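Local coordinates for shikimate dehydrogenase (NADP(+)) (Thermus thermophilus, PDB 2D5C), which catalyses the reversible NADPH-linked reduction of 3-dehydroshikimate to shikimate on the chorismate pathway to aromatic amino acids, at residues 237-240 / 241-245. Sequence-based numbering, arbitrary orientation.
Sequences ALAF and RLWTG. With SO4 (sulfate ion), chain F.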
ATOM      1  N   ALA A 237      -2.580  -7.491 -13.632  1.00 21.63           N
ATOM      2  CA  ALA A 237      -2.516  -6.052 -13.896  1.00 18.81           C
ATOM      3  C   ALA A 237      -3.079  -5.283 -12.708  1.00 23.66           C
ATOM      4  O   ALA A 237      -2.544  -4.248 -12.302  1.00 20.31           O
ATOM      5  CB  ALA A 237      -3.311  -5.699 -15.153  1.00 22.57           C
ATOM      6  N   LEU A 238      -4.169  -5.799 -12.152  1.00 20.79           N
ATOM      7  CA  LEU A 238      -4.783  -5.144 -11.001  1.00 21.27           C
ATOM      8  C   LEU A 238      -3.867  -5.180  -9.792  1.00 19.23           C
ATOM      9  O   LEU A 238      -3.835  -4.226  -9.007  1.00 22.76           O
ATOM     10  CB  LEU A 238      -6.120  -5.802 -10.657  1.00 18.27           C
ATOM     11  CG  LEU A 238      -7.226  -5.600 -11.688  1.00 22.45           C
ATOM     12  CD1 LEU A 238      -8.455  -6.381 -11.258  1.00 26.34           C
ATOM     13  CD2 LEU A 238      -7.552  -4.129 -11.834  1.00 20.19           C
ATOM     14  N   ALA A 239      -3.124  -6.265  -9.625  1.00 19.31           N
ATOM     15  CA  ALA A 239      -2.213  -6.358  -8.483  1.00 17.81           C
ATOM     16  C   ALA A 239      -1.079  -5.355  -8.666  1.00 20.50           C
ATOM     17  O   ALA A 239      -0.637  -4.707  -7.714  1.00 19.91           O
ATOM     18  CB  ALA A 239      -1.638  -7.775  -8.361  1.00 20.03           C
ATOM     19  N   PHE A 240      -0.599  -5.232  -9.901  1.00 20.49           N
ATOM     20  CA  PHE A 240       0.480  -4.291 -10.188  1.00 22.26           C
ATOM     21  C   PHE A 240       0.047  -2.856  -9.868  1.00 25.14           C
ATOM     22  O   PHE A 240       0.842  -2.059  -9.357  1.00 23.39           O
ATOM     23  CB  PHE A 240       0.902  -4.393 -11.660  1.00 24.07           C
ATOM     24  CG  PHE A 240       2.249  -3.796 -11.935  1.00 21.06           C
ATOM     25  CD1 PHE A 240       3.381  -4.599 -11.986  1.00 22.11           C
ATOM     26  CD2 PHE A 240       2.381  -2.419 -12.112  1.00 21.85           C
ATOM     27  CE1 PHE A 240       4.648  -4.037 -12.214  1.00 29.44           C
ATOM     28  CE2 PHE A 240       3.628  -1.848 -12.337  1.00 24.79           C
ATOM     29  CZ  PHE A 240       4.766  -2.657 -12.389  1.00 30.83           C
ATOM     30  N   ARG A 241      -1.205  -2.521 -10.174  1.00 21.71           N
ATOM     31  CA  ARG A 241      -1.695  -1.189  -9.881  1.00 19.97           C
ATOM     32  C   ARG A 241      -1.789  -1.021  -8.370  1.00 22.32           C
ATOM     33  O   ARG A 241      -1.518   0.055  -7.857  1.00 21.35           O
ATOM     34  CB  ARG A 241      -3.063  -0.933 -10.531  1.00 20.65           C
ATOM     35  CG  ARG A 241      -3.538   0.504 -10.366  1.00 26.73           C
ATOM     36  CD  ARG A 241      -4.857   0.734 -11.072  1.00 30.11           C
ATOM     37  NE  ARG A 241      -5.902  -0.134 -10.546  1.00 40.08           N
ATOM     38  CZ  ARG A 241      -7.116  -0.254 -11.077  1.00 45.15           C
ATOM     39  NH1 ARG A 241      -7.447   0.441 -12.160  1.00 41.15           N
ATOM     40  NH2 ARG A 241      -8.002  -1.069 -10.516  1.00 44.23           N
ATOM     41  N   LEU A 242      -2.181  -2.072  -7.647  1.00 20.83           N
ATOM     42  CA  LEU A 242      -2.239  -1.951  -6.187  1.00 23.69           C
ATOM     43  C   LEU A 242      -0.849  -1.628  -5.652  1.00 21.74           C
ATOM     44  O   LEU A 242      -0.693  -0.777  -4.779  1.00 21.65           O
ATOM     45  CB  LEU A 242      -2.717  -3.247  -5.522  1.00 23.80           C
ATOM     46  CG  LEU A 242      -4.163  -3.686  -5.730  1.00 29.85           C
ATOM     47  CD1 LEU A 242      -4.414  -4.959  -4.942  1.00 26.75           C
ATOM     48  CD2 LEU A 242      -5.109  -2.592  -5.289  1.00 38.39           C
ATOM     49  N   TRP A 243       0.165  -2.309  -6.181  1.00 21.16           N
ATOM     50  CA  TRP A 243       1.532  -2.093  -5.723  1.00 20.79           C
ATOM     51  C   TRP A 243       2.158  -0.753  -6.100  1.00 23.14           C
ATOM     52  O   TRP A 243       2.908  -0.187  -5.315  1.00 23.86           O
ATOM     53  CB  TRP A 243       2.463  -3.188  -6.260  1.00 22.47           C
ATOM     54  CG  TRP A 243       2.133  -4.563  -5.812  1.00 21.80           C
ATOM     55  CD1 TRP A 243       1.632  -4.945  -4.591  1.00 19.64           C
ATOM     56  CD2 TRP A 243       2.301  -5.764  -6.573  1.00 21.96           C
ATOM     57  NE1 TRP A 243       1.474  -6.314  -4.555  1.00 19.84           N
ATOM     58  CE2 TRP A 243       1.877  -6.840  -5.757  1.00 19.86           C
ATOM     59  CE3 TRP A 243       2.772  -6.035  -7.869  1.00 21.15           C
ATOM     60  CZ2 TRP A 243       1.905  -8.168  -6.195  1.00 22.69           C
ATOM     61  CZ3 TRP A 243       2.802  -7.369  -8.306  1.00 24.45           C
ATOM     62  CH2 TRP A 243       2.370  -8.412  -7.470  1.00 22.21           C
ATOM     63  N   THR A 244       1.851  -0.245  -7.293  1.00 23.12           N
ATOM     64  CA  THR A 244       2.487   0.988  -7.774  1.00 23.95           C
ATOM     65  C   THR A 244       1.611   2.196  -8.081  1.00 26.16           C
ATOM     66  O   THR A 244       2.121   3.314  -8.174  1.00 23.89           O
ATOM     67  CB  THR A 244       3.238   0.718  -9.080  1.00 22.95           C
ATOM     68  OG1 THR A 244       2.279   0.397 -10.104  1.00 23.58           O
ATOM     69  CG2 THR A 244       4.194  -0.445  -8.924  1.00 23.30           C
ATOM     70  N   GLY A 245       0.315   1.966  -8.279  1.00 21.73           N
ATOM     71  CA  GLY A 245      -0.581   3.043  -8.638  1.00 24.37           C
ATOM     72  C   GLY A 245      -0.663   3.136 -10.159  1.00 22.85           C
ATOM     73  O   GLY A 245      -1.357   3.987 -10.703  1.00 26.41           O
TER
HETATM   74  S   SO4 F1402      -6.657   0.603  -6.975  1.00 70.49           S
HETATM   75  O1  SO4 F1402      -5.435  -0.342  -7.467  1.00 67.85           O
HETATM   76  O2  SO4 F1402      -6.209   1.146  -5.709  1.00 66.89           O
HETATM   77  O3  SO4 F1402      -6.901   1.524  -7.870  1.00 72.43           O
HETATM   78  O4  SO4 F1402      -7.726  -0.336  -6.743  1.00 70.23           O
HETATM   79  O   HOH W   1      -6.119  -2.769  -8.483  1.00 29.76           O
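A239 offers its methyl to the indole of W243 one turn on: A239 CB sits 4.2 Å from the centroid of the six-membered ring, over its face, a CH-pi contact that suits a small residue beneath a broad ring. With CG anti to its own carbonyl carbon (chi1 -62°), W243 is laid back along the helix over A239. The F240 and T244 side chains cross obliquely. Threonine suits this helix end: T244 OG1 hydrogen-bonds F240 O at 2.9 Å from above the carbonyl plane, T244 N grips that oxygen from the opposite face, and T244 CG2 lies 3.7 Å from F240 CE2. G245 leaves the helix with positive phi (92°), where a CB would jam against T244 O, which calls for glycine. Exposed R241 runs alongside buried L238, R241 NH2 3.4 Å from L238 CD2, and R241 NE hydrogen-bonds O1 of a sulfate, probably from the crystallisation liquor, also held by E91 N of the second subunit. An alanine in place of W243 would probably open a gap over A239 and leave V87 O without its NE1 donor. Helix 229-244 packs on the substrate-binding domain's sheet, A239's side chain about 6 Å from bound shikimate: W243 rests on strand 86-90 and stacks with F4, F240 meets helix 16-26, and L242 packs on V90 of the second subunit.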